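Local coordinates for tRNA (adenine(9)-N1)-methyltransferase (Sulfolobus acidocaldarius, PDB 5A7Z), which catalyses the S-adenosyl-L-methionine-dependent methylation of adenosine 9 in tRNA at N1, giving N1-methyladenosine, at residues S28-E33 with V100-P105; P108-D113 with K244-I249; K141-G146 with V252-Q257. One frame throughout, in Å; residues are numbered along the deposited sequence.

Contact 1: S28-E33 with V100-P105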
ATOM      1  N   SER A  28       2.079   5.380  15.931  1.00 32.08           N
ATOM      2  CA  SER A  28       2.984   5.548  17.079  1.00 34.15           C
ATOM      3  C   SER A  28       3.041   6.976  17.540  1.00 33.65           C
ATOM      4  O   SER A  28       3.172   7.207  18.704  1.00 32.55           O
ATOM      5  CB  SER A  28       4.400   5.082  16.768  1.00 35.53           C
ATOM      6  OG  SER A  28       4.916   5.781  15.674  1.00 41.54           O
ATOM      7  N   GLN A  29       2.989   7.926  16.609  1.00 36.21           N
ATOM      8  CA  GLN A  29       2.981   9.364  16.952  1.00 39.97           C
ATOM      9  C   GLN A  29       1.818   9.709  17.877  1.00 37.64           C
ATOM     10  O   GLN A  29       1.964  10.453  18.836  1.00 37.10           O
ATOM     11  CB  GLN A  29       2.918  10.226  15.682  1.00 44.65           C
ATOM     12  CG  GLN A  29       4.244  10.235  14.920  1.00 60.80           C
ATOM     13  CD  GLN A  29       4.267  11.192  13.724  1.00 67.35           C
ATOM     14  OE1 GLN A  29       3.628  10.951  12.694  1.00 62.23           O
ATOM     15  NE2 GLN A  29       5.043  12.263  13.848  1.00 67.37           N
ATOM     16  N   LYS A  30       0.670   9.128  17.591  1.00 36.68           N
ATOM     17  CA  LYS A  30      -0.502   9.392  18.353  1.00 32.97           C
ATOM     18  C   LYS A  30      -0.384   8.754  19.724  1.00 35.45           C
ATOM     19  O   LYS A  30      -0.764   9.352  20.748  1.00 38.15           O
ATOM     20  CB  LYS A  30      -1.709   8.863  17.614  1.00 35.03           C
ATOM     21  CG  LYS A  30      -3.004   9.059  18.355  1.00 41.50           C
ATOM     22  CD  LYS A  30      -3.244  10.519  18.674  1.00 41.83           C
ATOM     23  CE  LYS A  30      -4.541  10.695  19.432  1.00 44.91           C
ATOM     24  NZ  LYS A  30      -4.987  12.094  19.279  1.00 50.32           N
ATOM     25  N   LEU A  31       0.096   7.519  19.754  1.00 33.55           N
ATOM     26  CA  LEU A  31       0.217   6.796  21.013  1.00 34.94           C
ATOM     27  C   LEU A  31       1.198   7.494  21.958  1.00 34.52           C
ATOM     28  O   LEU A  31       0.935   7.609  23.163  1.00 35.92           O
ATOM     29  CB  LEU A  31       0.663   5.352  20.771  1.00 34.58           C
ATOM     30  CG  LEU A  31      -0.345   4.480  20.028  1.00 33.65           C
ATOM     31  CD1 LEU A  31       0.340   3.294  19.376  1.00 32.70           C
ATOM     32  CD2 LEU A  31      -1.476   4.020  20.935  1.00 32.15           C
ATOM     33  N   ARG A  32       2.308   7.960  21.402  1.00 34.42           N
ATOM     34  CA  ARG A  32       3.273   8.784  22.126  1.00 39.51           C
ATOM     35  C   ARG A  32       2.671  10.079  22.696  1.00 36.45           C
ATOM     36  O   ARG A  32       2.975  10.452  23.796  1.00 40.13           O
ATOM     37  CB  ARG A  32       4.384   9.207  21.205  1.00 47.52           C
ATOM     38  CG  ARG A  32       5.403   8.156  20.869  1.00 59.00           C
ATOM     39  CD  ARG A  32       6.517   8.831  20.074  1.00 69.30           C
ATOM     40  NE  ARG A  32       7.312   7.884  19.319  1.00 80.29           N
ATOM     41  CZ  ARG A  32       8.164   7.024  19.866  1.00 95.61           C
ATOM     42  NH1 ARG A  32       8.321   6.979  21.185  1.00108.31           N
ATOM     43  NH2 ARG A  32       8.868   6.206  19.095  1.00109.83           N
ATOM     44  N   GLU A  33       1.927  10.803  21.886  1.00 38.79           N
ATOM     45  CA  GLU A  33       1.154  11.954  22.352  1.00 42.18           C
ATOM     46  C   GLU A  33       0.397  11.609  23.606  1.00 40.19           C
ATOM     47  O   GLU A  33       0.438  12.337  24.577  1.00 40.40           O
ATOM     48  CB  GLU A  33       0.144  12.382  21.298  1.00 45.79           C
ATOM     49  CG  GLU A  33       0.662  13.323  20.228  1.00 57.11           C
ATOM     50  CD  GLU A  33      -0.467  13.861  19.318  1.00 68.22           C
ATOM     51  OE1 GLU A  33      -1.612  14.019  19.809  1.00 72.41           O
ATOM     52  OE2 GLU A  33      -0.217  14.102  18.111  1.00 69.10           O
ATOM     53  N   VAL A 100      -8.438   5.634  18.362  1.00 42.20           N
ATOM     54  CA  VAL A 100      -7.742   6.920  18.459  1.00 38.57           C
ATOM     55  C   VAL A 100      -7.525   7.453  17.060  1.00 37.78           C
ATOM     56  O   VAL A 100      -7.298   6.686  16.142  1.00 39.17           O
ATOM     57  CB  VAL A 100      -6.404   6.820  19.231  1.00 40.63           C
ATOM     58  CG1 VAL A 100      -6.621   6.134  20.562  1.00 42.92           C
ATOM     59  CG2 VAL A 100      -5.321   6.102  18.423  1.00 40.31           C
ATOM     60  N   SER A 101      -7.685   8.759  16.898  1.00 41.99           N
ATOM     61  CA  SER A 101      -7.492   9.423  15.621  1.00 44.01           C
ATOM     62  C   SER A 101      -6.045   9.375  15.213  1.00 39.72           C
ATOM     63  O   SER A 101      -5.166   9.681  16.013  1.00 39.17           O
ATOM     64  CB  SER A 101      -7.871  10.889  15.734  1.00 48.38           C
ATOM     65  OG  SER A 101      -9.255  11.028  15.890  1.00 60.47           O
ATOM     66  N   ILE A 102      -5.790   9.041  13.959  1.00 35.15           N
ATOM     67  CA  ILE A 102      -4.447   9.164  13.433  1.00 39.06           C
ATOM     68  C   ILE A 102      -4.448   9.892  12.094  1.00 40.18           C
ATOM     69  O   ILE A 102      -5.440   9.889  11.371  1.00 41.69           O
ATOM     70  CB  ILE A 102      -3.759   7.791  13.314  1.00 37.62           C
ATOM     71  CG1 ILE A 102      -4.441   6.906  12.289  1.00 35.98           C
ATOM     72  CG2 ILE A 102      -3.751   7.101  14.648  1.00 38.57           C
ATOM     73  CD1 ILE A 102      -3.684   5.628  12.024  1.00 38.19           C
ATOM     74  N   HIS A 103      -3.350  10.552  11.778  1.00 38.44           N
ATOM     75  CA  HIS A 103      -3.313  11.299  10.555  1.00 47.48           C
ATOM     76  C   HIS A 103      -2.968  10.363   9.413  1.00 41.09           C
ATOM     77  O   HIS A 103      -1.811  10.031   9.197  1.00 42.98           O
ATOM     78  CB  HIS A 103      -2.316  12.458  10.621  1.00 56.59           C
ATOM     79  CG  HIS A 103      -2.519  13.468   9.533  1.00 72.89           C
ATOM     80  ND1 HIS A 103      -2.908  14.768   9.785  1.00 82.15           N
ATOM     81  CD2 HIS A 103      -2.469  13.345   8.185  1.00 78.69           C
ATOM     82  CE1 HIS A 103      -3.049  15.411   8.639  1.00 86.36           C
ATOM     83  NE2 HIS A 103      -2.792  14.570   7.653  1.00 88.37           N
ATOM     84  N   LEU A 104      -3.980   9.949   8.681  1.00 37.80           N
ATOM     85  CA  LEU A 104      -3.795   8.962   7.642  1.00 44.30           C
ATOM     86  C   LEU A 104      -2.903   9.526   6.530  1.00 43.37           C
ATOM     87  O   LEU A 104      -3.117  10.634   6.063  1.00 47.11           O
ATOM     88  CB  LEU A 104      -5.144   8.519   7.093  1.00 45.47           C
ATOM     89  CG  LEU A 104      -6.180   8.123   8.154  1.00 47.70           C
ATOM     90  CD1 LEU A 104      -7.558   7.984   7.537  1.00 51.09           C
ATOM     91  CD2 LEU A 104      -5.788   6.834   8.850  1.00 48.58           C
ATOM     92  N   PRO A 105      -1.858   8.787   6.161  1.00 39.38           N
ATOM     93  CA  PRO A 105      -0.877   9.233   5.183  1.00 40.79           C
ATOM     94  C   PRO A 105      -1.445   9.508   3.763  1.00 36.70           C
ATOM     95  O   PRO A 105      -2.193   8.719   3.236  1.00 32.95           O
ATOM     96  CB  PRO A 105       0.119   8.057   5.139  1.00 41.47           C
ATOM     97  CG  PRO A 105      -0.691   6.868   5.519  1.00 41.78           C
ATOM     98  CD  PRO A 105      -1.644   7.381   6.551  1.00 43.00           C
TER
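Val100 opens the contact by laying its CG2 branch against the aliphatic part of Lys30, with CG2 3.8 Å from Lys30 CG. This methyl stands between the backbone N and the carbonyl carbon of its own residue, while CG1 lies anti to the carbonyl carbon, chi1 -51°. The two side chains cross obliquely, so the touch is made by one methyl and one methylene rather than along their lengths. At Ser101 the backbone takes over: its carbonyl oxygen comes within 3.2 Å of Lys30 CG, and the lysine chain then bends around it, with CD at 3.4 Å and CE at 3.6 Å from Ser101 O. The bend is at chi2, 57°, and it turns the outer half of the lysine past the carbonyl. The ammonium group is not hydrogen-bonded to that oxygen; NZ leans instead toward Glu33, one helical turn on, in a long ion pair of 3.9 Å to Glu33 OE1. Ile102, whose CA is 6.3 Å from that of Lys30, adds its CG2 methyl, 4.0 Å from Lys30 CB. No hydrogen bond joins the helix to the extended chain, so one long side chain carries this surface contact by its methylenes. The residues 100-105 belong to the connection between strand 91-95 and strand 109-113, and they run beside helix 22-33, where Val100 and Ile102 also touch Phe27. Val100 reaches Met55 and Leu104 reaches Leu56, both on helix 48-57.

Contact 2: P108-D113 with K244-I249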
ATOM      1  N   PRO A 108       2.483   6.871   0.217  1.00 34.14           N
ATOM      2  CA  PRO A 108       2.463   6.941  -1.226  1.00 34.55           C
ATOM      3  C   PRO A 108       1.100   6.577  -1.806  1.00 34.21           C
ATOM      4  O   PRO A 108       0.255   6.018  -1.103  1.00 32.68           O
ATOM      5  CB  PRO A 108       3.508   5.900  -1.636  1.00 35.17           C
ATOM      6  CG  PRO A 108       3.474   4.889  -0.533  1.00 33.03           C
ATOM      7  CD  PRO A 108       3.291   5.730   0.700  1.00 32.29           C
ATOM      8  N   LYS A 109       0.905   6.919  -3.082  1.00 33.95           N
ATOM      9  CA  LYS A 109      -0.339   6.644  -3.800  1.00 33.76           C
ATOM     10  C   LYS A 109      -0.112   5.597  -4.833  1.00 29.71           C
ATOM     11  O   LYS A 109       0.796   5.711  -5.631  1.00 33.10           O
ATOM     12  CB  LYS A 109      -0.833   7.892  -4.496  1.00 32.61           C
ATOM     13  CG  LYS A 109      -1.285   8.956  -3.543  1.00 36.69           C
ATOM     14  CD  LYS A 109      -1.753  10.159  -4.314  1.00 39.14           C
ATOM     15  CE  LYS A 109      -2.271  11.234  -3.379  1.00 41.83           C
ATOM     16  NZ  LYS A 109      -2.213  12.578  -4.034  1.00 45.18           N
HETATM   17  N   MSE A 110      -0.971   4.598  -4.836  1.00 30.20           N
HETATM   18  CA  MSE A 110      -0.941   3.541  -5.810  1.00 33.69           C
HETATM   19  C   MSE A 110      -2.182   3.724  -6.669  1.00 33.10           C
HETATM   20  O   MSE A 110      -3.302   3.688  -6.172  1.00 32.96           O
HETATM   21  CB  MSE A 110      -0.980   2.189  -5.065  1.00 36.00           C
HETATM   22  CG  MSE A 110       0.009   2.136  -3.878  1.00 43.86           C
HETATM   23 SE   MSE A 110       1.877   1.999  -4.556  1.00 50.27          SE
HETATM   24  CE  MSE A 110       2.664   3.310  -3.369  1.00 46.56           C
ATOM     25  N   VAL A 111      -1.986   3.909  -7.961  1.00 29.84           N
ATOM     26  CA  VAL A 111      -3.078   4.270  -8.867  1.00 30.62           C
ATOM     27  C   VAL A 111      -3.223   3.187  -9.883  1.00 29.22           C
ATOM     28  O   VAL A 111      -2.243   2.840 -10.568  1.00 32.49           O
ATOM     29  CB  VAL A 111      -2.770   5.596  -9.563  1.00 32.11           C
ATOM     30  CG1 VAL A 111      -3.830   5.928 -10.572  1.00 33.59           C
ATOM     31  CG2 VAL A 111      -2.657   6.710  -8.524  1.00 36.35           C
ATOM     32  N   ILE A 112      -4.393   2.568  -9.918  1.00 31.33           N
ATOM     33  CA  ILE A 112      -4.717   1.616 -10.975  1.00 34.01           C
ATOM     34  C   ILE A 112      -5.503   2.340 -12.059  1.00 36.22           C
ATOM     35  O   ILE A 112      -6.625   2.829 -11.821  1.00 29.60           O
ATOM     36  CB  ILE A 112      -5.554   0.424 -10.465  1.00 36.59           C
ATOM     37  CG1 ILE A 112      -4.921  -0.180  -9.193  1.00 38.93           C
ATOM     38  CG2 ILE A 112      -5.692  -0.641 -11.554  1.00 33.27           C
ATOM     39  CD1 ILE A 112      -3.470  -0.505  -9.359  1.00 44.61           C
ATOM     40  N   ASP A 113      -4.911   2.400 -13.248  1.00 34.09           N
ATOM     41  CA  ASP A 113      -5.499   3.162 -14.361  1.00 36.80           C
ATOM     42  C   ASP A 113      -6.324   2.243 -15.248  1.00 34.51           C
ATOM     43  O   ASP A 113      -5.799   1.517 -16.085  1.00 34.23           O
ATOM     44  CB  ASP A 113      -4.404   3.849 -15.163  1.00 33.75           C
ATOM     45  CG  ASP A 113      -4.946   4.857 -16.192  1.00 38.30           C
ATOM     46  OD1 ASP A 113      -6.158   4.792 -16.589  1.00 32.98           O
ATOM     47  OD2 ASP A 113      -4.128   5.707 -16.628  1.00 38.42           O
ATOM     48  N   LYS A 244       0.471  -8.111  -8.018  1.00 36.56           N
ATOM     49  CA  LYS A 244       1.831  -8.541  -7.729  1.00 35.95           C
ATOM     50  C   LYS A 244       2.850  -7.401  -7.919  1.00 33.72           C
ATOM     51  O   LYS A 244       3.738  -7.215  -7.103  1.00 34.19           O
ATOM     52  CB  LYS A 244       2.194  -9.729  -8.607  1.00 40.57           C
ATOM     53  CG  LYS A 244       1.309 -10.950  -8.393  1.00 44.79           C
ATOM     54  CD  LYS A 244       1.917 -11.939  -7.424  1.00 55.23           C
ATOM     55  CE  LYS A 244       1.609 -13.369  -7.832  1.00 64.30           C
ATOM     56  NZ  LYS A 244       2.723 -13.946  -8.631  1.00 67.32           N
ATOM     57  N   ILE A 245       2.691  -6.631  -8.987  1.00 30.14           N
ATOM     58  CA  ILE A 245       3.464  -5.413  -9.187  1.00 31.67           C
ATOM     59  C   ILE A 245       3.282  -4.450  -8.002  1.00 31.25           C
ATOM     60  O   ILE A 245       4.260  -3.867  -7.498  1.00 30.56           O
ATOM     61  CB  ILE A 245       3.035  -4.670 -10.488  1.00 31.85           C
ATOM     62  CG1 ILE A 245       3.336  -5.505 -11.741  1.00 38.55           C
ATOM     63  CG2 ILE A 245       3.741  -3.332 -10.606  1.00 28.93           C
ATOM     64  CD1 ILE A 245       4.799  -5.854 -11.897  1.00 42.50           C
ATOM     65  N   LEU A 246       2.032  -4.227  -7.602  1.00 28.73           N
ATOM     66  CA  LEU A 246       1.752  -3.379  -6.440  1.00 29.05           C
ATOM     67  C   LEU A 246       2.541  -3.859  -5.212  1.00 29.17           C
ATOM     68  O   LEU A 246       3.231  -3.094  -4.553  1.00 30.22           O
ATOM     69  CB  LEU A 246       0.277  -3.432  -6.128  1.00 31.49           C
ATOM     70  CG  LEU A 246      -0.158  -2.608  -4.918  1.00 33.87           C
ATOM     71  CD1 LEU A 246       0.258  -1.180  -5.123  1.00 34.72           C
ATOM     72  CD2 LEU A 246      -1.669  -2.692  -4.736  1.00 36.48           C
ATOM     73  N   GLU A 247       2.443  -5.139  -4.909  1.00 31.83           N
ATOM     74  CA  GLU A 247       3.126  -5.670  -3.741  1.00 33.59           C
ATOM     75  C   GLU A 247       4.655  -5.497  -3.808  1.00 34.33           C
ATOM     76  O   GLU A 247       5.298  -5.223  -2.798  1.00 33.23           O
ATOM     77  CB  GLU A 247       2.770  -7.134  -3.514  1.00 35.97           C
ATOM     78  CG  GLU A 247       3.448  -7.676  -2.280  1.00 37.67           C
ATOM     79  CD  GLU A 247       2.977  -9.056  -1.881  1.00 42.23           C
ATOM     80  OE1 GLU A 247       1.898  -9.469  -2.337  1.00 48.59           O
ATOM     81  OE2 GLU A 247       3.700  -9.734  -1.097  1.00 45.90           O
ATOM     82  N   ILE A 248       5.227  -5.624  -4.993  1.00 33.16           N
ATOM     83  CA  ILE A 248       6.648  -5.370  -5.158  1.00 34.74           C
ATOM     84  C   ILE A 248       7.015  -3.950  -4.783  1.00 34.59           C
ATOM     85  O   ILE A 248       8.059  -3.718  -4.152  1.00 34.27           O
ATOM     86  CB  ILE A 248       7.124  -5.637  -6.598  1.00 34.43           C
ATOM     87  CG1 ILE A 248       7.153  -7.144  -6.877  1.00 37.81           C
ATOM     88  CG2 ILE A 248       8.501  -5.024  -6.818  1.00 37.13           C
ATOM     89  CD1 ILE A 248       7.215  -7.508  -8.350  1.00 38.43           C
ATOM     90  N   ILE A 249       6.221  -2.989  -5.246  1.00 35.51           N
ATOM     91  CA  ILE A 249       6.516  -1.569  -4.986  1.00 34.28           C
ATOM     92  C   ILE A 249       6.459  -1.374  -3.475  1.00 31.73           C
ATOM     93  O   ILE A 249       7.320  -0.762  -2.882  1.00 31.91           O
ATOM     94  CB  ILE A 249       5.490  -0.596  -5.650  1.00 35.72           C
ATOM     95  CG1 ILE A 249       5.330  -0.836  -7.157  1.00 40.81           C
ATOM     96  CG2 ILE A 249       5.880   0.855  -5.413  1.00 32.74           C
ATOM     97  CD1 ILE A 249       6.595  -0.658  -7.952  1.00 40.40           C
TER
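Met110, present as selenomethionine, meets Leu246 in a wholly apolar contact between a strand and a helix. The single methyl CD1 of Leu246 does the touching: it lies 3.6 Å from Met110 CG and equally close to CB and SE, so the bent selenomethionine chain curls round it. Leu246 puts the methyl there with CG anti to its backbone N, chi1 179°. Met110 bends at chi2, -73°, which turns the selenium aside along the Leu246 methyl and toward Ile249.

A looser apolar touch follows one turn along the helix, where the selenium is 4.3 Å from CG2 of Ile249. Both pairs are buried, and together they pack strand 109-113 of the mixed, largely parallel sheet against helix 242-255. This is an alpha/beta layer of the SPOUT methyltransferase fold, that of the class IV-like SAM-binding methyltransferase superfamily, to which the TRM10 family belongs. Helix 122-142 closes in on the same layer, with Ile139 against Met110 and Cys135 against Leu246. Phe197, from the neighbouring strand 196-202, touches both Met110 and Ile249.

No hydrogen bond crosses between strand and helix; the helix keeps its own, Ile249 N to Ile245 O at 3.1 Å, and the main chain of Met110 pairs with Asn147 and Thr149 in the sheet.

Contact 3: K141-G146 with V252-Q257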
ATOM      1  N   LYS A 141      -2.216  -4.909   3.557  1.00 28.06           N
ATOM      2  CA  LYS A 141      -1.053  -5.511   4.135  1.00 29.16           C
ATOM      3  C   LYS A 141       0.027  -4.475   4.460  1.00 27.88           C
ATOM      4  O   LYS A 141       0.807  -4.677   5.328  1.00 32.55           O
ATOM      5  CB  LYS A 141      -0.467  -6.524   3.157  1.00 34.39           C
ATOM      6  CG  LYS A 141      -0.706  -7.973   3.431  1.00 37.92           C
ATOM      7  CD  LYS A 141      -2.139  -8.310   3.659  1.00 44.99           C
ATOM      8  CE  LYS A 141      -2.503  -9.668   3.098  1.00 54.97           C
ATOM      9  NZ  LYS A 141      -3.968  -9.905   3.048  1.00 56.93           N
ATOM     10  N   PHE A 142       0.057  -3.381   3.707  1.00 27.75           N
ATOM     11  CA  PHE A 142       1.120  -2.396   3.863  1.00 27.08           C
ATOM     12  C   PHE A 142       0.617  -1.052   4.375  1.00 29.79           C
ATOM     13  O   PHE A 142       1.202  -0.468   5.287  1.00 29.76           O
ATOM     14  CB  PHE A 142       1.865  -2.203   2.539  1.00 28.74           C
ATOM     15  CG  PHE A 142       2.545  -3.446   2.040  1.00 29.49           C
ATOM     16  CD1 PHE A 142       1.839  -4.397   1.324  1.00 29.53           C
ATOM     17  CD2 PHE A 142       3.891  -3.661   2.287  1.00 29.49           C
ATOM     18  CE1 PHE A 142       2.463  -5.542   0.863  1.00 33.62           C
ATOM     19  CE2 PHE A 142       4.520  -4.804   1.829  1.00 33.54           C
ATOM     20  CZ  PHE A 142       3.804  -5.745   1.116  1.00 34.85           C
ATOM     21  N   LEU A 143      -0.465  -0.561   3.782  1.00 28.97           N
ATOM     22  CA  LEU A 143      -0.977   0.740   4.124  1.00 29.90           C
ATOM     23  C   LEU A 143      -2.424   0.630   4.529  1.00 28.08           C
ATOM     24  O   LEU A 143      -2.724  -0.116   5.393  1.00 27.07           O
ATOM     25  CB  LEU A 143      -0.822   1.678   2.941  1.00 32.65           C
ATOM     26  CG  LEU A 143       0.605   1.993   2.525  1.00 36.91           C
ATOM     27  CD1 LEU A 143       0.794   2.475   1.108  1.00 36.46           C
ATOM     28  CD2 LEU A 143       1.328   2.873   3.513  1.00 36.71           C
ATOM     29  N   TRP A 144      -3.309   1.364   3.876  1.00 30.70           N
ATOM     30  CA  TRP A 144      -4.725   1.165   4.030  1.00 31.34           C
ATOM     31  C   TRP A 144      -5.439   1.511   2.742  1.00 31.86           C
ATOM     32  O   TRP A 144      -4.822   2.020   1.837  1.00 28.30           O
ATOM     33  CB  TRP A 144      -5.268   1.920   5.231  1.00 34.05           C
ATOM     34  CG  TRP A 144      -5.680   3.267   4.978  1.00 36.04           C
ATOM     35  CD1 TRP A 144      -4.905   4.288   4.638  1.00 38.80           C
ATOM     36  CD2 TRP A 144      -6.993   3.759   5.030  1.00 43.44           C
ATOM     37  NE1 TRP A 144      -5.635   5.408   4.466  1.00 40.10           N
ATOM     38  CE2 TRP A 144      -6.938   5.106   4.704  1.00 44.34           C
ATOM     39  CE3 TRP A 144      -8.223   3.190   5.315  1.00 48.09           C
ATOM     40  CZ2 TRP A 144      -8.054   5.891   4.655  1.00 43.90           C
ATOM     41  CZ3 TRP A 144      -9.318   3.970   5.273  1.00 47.62           C
ATOM     42  CH2 TRP A 144      -9.230   5.307   4.950  1.00 45.35           C
ATOM     43  N   ASP A 145      -6.722   1.184   2.666  1.00 29.73           N
ATOM     44  CA  ASP A 145      -7.542   1.429   1.480  1.00 32.73           C
ATOM     45  C   ASP A 145      -7.275   2.776   0.817  1.00 31.05           C
ATOM     46  O   ASP A 145      -7.315   2.890  -0.362  1.00 28.10           O
ATOM     47  CB  ASP A 145      -9.051   1.367   1.768  1.00 32.48           C
ATOM     48  CG  ASP A 145      -9.514   0.048   2.341  1.00 39.85           C
ATOM     49  OD1 ASP A 145      -8.743  -0.649   2.981  1.00 42.96           O
ATOM     50  OD2 ASP A 145     -10.670  -0.283   2.162  1.00 39.02           O
ATOM     51  N   GLY A 146      -7.058   3.800   1.620  1.00 36.33           N
ATOM     52  CA  GLY A 146      -7.122   5.198   1.135  1.00 36.86           C
ATOM     53  C   GLY A 146      -5.918   5.570   0.300  1.00 36.07           C
ATOM     54  O   GLY A 146      -5.888   6.625  -0.320  1.00 35.68           O
ATOM     55  N   VAL A 252       9.338  -2.695  -1.311  1.00 33.41           N
ATOM     56  CA  VAL A 252      10.538  -1.903  -1.399  1.00 33.53           C
ATOM     57  C   VAL A 252      10.365  -0.626  -0.574  1.00 37.23           C
ATOM     58  O   VAL A 252      11.231  -0.274   0.214  1.00 38.66           O
ATOM     59  CB  VAL A 252      10.865  -1.573  -2.859  1.00 34.31           C
ATOM     60  CG1 VAL A 252      11.958  -0.538  -2.934  1.00 39.01           C
ATOM     61  CG2 VAL A 252      11.276  -2.833  -3.613  1.00 35.23           C
ATOM     62  N   LYS A 253       9.199  -0.013  -0.652  1.00 34.48           N
ATOM     63  CA  LYS A 253       9.009   1.288  -0.027  1.00 34.64           C
ATOM     64  C   LYS A 253       8.668   1.220   1.443  1.00 35.82           C
ATOM     65  O   LYS A 253       8.989   2.147   2.186  1.00 33.79           O
ATOM     66  CB  LYS A 253       7.919   2.045  -0.724  1.00 34.76           C
ATOM     67  CG  LYS A 253       8.260   2.395  -2.160  1.00 37.07           C
ATOM     68  CD  LYS A 253       7.203   3.301  -2.740  1.00 36.62           C
ATOM     69  CE  LYS A 253       7.145   4.647  -2.007  1.00 33.46           C
ATOM     70  NZ  LYS A 253       8.361   5.425  -2.313  1.00 32.87           N
ATOM     71  N   GLU A 254       7.957   0.179   1.860  1.00 34.33           N
ATOM     72  CA  GLU A 254       7.441   0.135   3.231  1.00 35.51           C
ATOM     73  C   GLU A 254       8.189  -0.881   4.079  1.00 35.73           C
ATOM     74  O   GLU A 254       8.234  -0.771   5.298  1.00 36.99           O
ATOM     75  CB  GLU A 254       5.949  -0.178   3.229  1.00 34.94           C
ATOM     76  CG  GLU A 254       5.092   0.981   2.755  1.00 37.08           C
ATOM     77  CD  GLU A 254       5.101   2.145   3.727  1.00 35.81           C
ATOM     78  OE1 GLU A 254       5.089   1.912   4.952  1.00 37.25           O
ATOM     79  OE2 GLU A 254       5.103   3.285   3.265  1.00 33.58           O
ATOM     80  N   LEU A 255       8.771  -1.873   3.431  1.00 34.46           N
ATOM     81  CA  LEU A 255       9.517  -2.904   4.144  1.00 35.84           C
ATOM     82  C   LEU A 255      11.006  -2.730   3.976  1.00 37.08           C
ATOM     83  O   LEU A 255      11.782  -3.468   4.538  1.00 41.55           O
ATOM     84  CB  LEU A 255       9.093  -4.291   3.666  1.00 34.70           C
ATOM     85  CG  LEU A 255       8.000  -4.969   4.469  1.00 38.87           C
ATOM     86  CD1 LEU A 255       6.909  -3.999   4.944  1.00 42.86           C
ATOM     87  CD2 LEU A 255       7.413  -6.119   3.666  1.00 38.72           C
ATOM     88  N   ASP A 256      11.406  -1.734   3.212  1.00 39.98           N
ATOM     89  CA  ASP A 256      12.810  -1.548   2.879  1.00 44.94           C
ATOM     90  C   ASP A 256      13.420  -2.794   2.261  1.00 41.90           C
ATOM     91  O   ASP A 256      14.565  -3.106   2.503  1.00 42.80           O
ATOM     92  CB  ASP A 256      13.606  -1.119   4.116  1.00 44.60           C
ATOM     93  CG  ASP A 256      13.247   0.275   4.571  1.00 44.61           C
ATOM     94  OD1 ASP A 256      13.224   1.175   3.702  1.00 49.77           O
ATOM     95  OD2 ASP A 256      12.943   0.460   5.780  1.00 49.27           O
ATOM     96  N   GLN A 257      12.654  -3.490   1.446  1.00 39.03           N
ATOM     97  CA  GLN A 257      13.169  -4.619   0.794  1.00 38.47           C
ATOM     98  C   GLN A 257      13.894  -4.199  -0.454  1.00 43.82           C
ATOM     99  O   GLN A 257      13.590  -3.180  -1.086  1.00 39.65           O
ATOM    100  CB  GLN A 257      12.070  -5.594   0.455  1.00 44.22           C
ATOM    101  CG  GLN A 257      12.301  -6.958   1.043  1.00 45.28           C
ATOM    102  CD  GLN A 257      11.391  -8.016   0.479  1.00 50.90           C
ATOM    103  OE1 GLN A 257      10.333  -7.719  -0.059  1.00 52.34           O
ATOM    104  NE2 GLN A 257      11.812  -9.275   0.588  1.00 58.23           N
TER
HETATM  105  O   HOH W   1       2.777   1.368   6.503  1.00 30.15           O
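Phe142 and Glu254 bring the two backbones closest, with their CA atoms 6.8 Å apart, where helix 122-142 comes against helix 242-255. The carbonyl oxygen of Phe142 accepts a bond of 2.7 Å from a water. That water also donates to Glu254 OE1, 2.8 Å away, bridging main chain and carboxylate.

The phenyl ring carries the apolar part. Its CE2 lies 3.7 Å from Leu255 CD2, the two side chains crossing at about a right angle, while Glu254 CB comes to the ring edge, 4.2 Å from Phe142 CD2. Ring and carboxylate planes stand 77° apart. An alanine in place of Phe142 would remove this ring and would probably leave a gap beside Leu255 and the CB of Glu254. A bend at chi2, -68°, turns the glutamate carboxylate across the Leu143 methyl CD2, which is 3.8 Å from Glu254 OE2; that oxygen is hydrogen-bonded to Thr22 OG1.

Phe142 also packs on Leu250 and Arg251, one turn back in helix 242-255, and Thr22 brings in the start of helix 22-33.

Along the chain, contact 1 closes before the other two open, while contacts 2 and 3 interleave. Both of these use helix 242-255, set against strand 109-113 in contact 2 and helix 122-142 in contact 3. Their centres are about 10 Å apart, and Pro108 bridges them by packing on Lys253 and Leu143. Contact 1 lies farther out, its centre about 17 Å from that of contact 3 and 25 Å from that of contact 2. Its segment 100-105 leads on toward strand 109-113, and Leu104 packs on Trp144. Contact 1 thus ties the first helix to the surface connection leading into the sheet, while contacts 2 and 3 set helix 242-255 into the buried core.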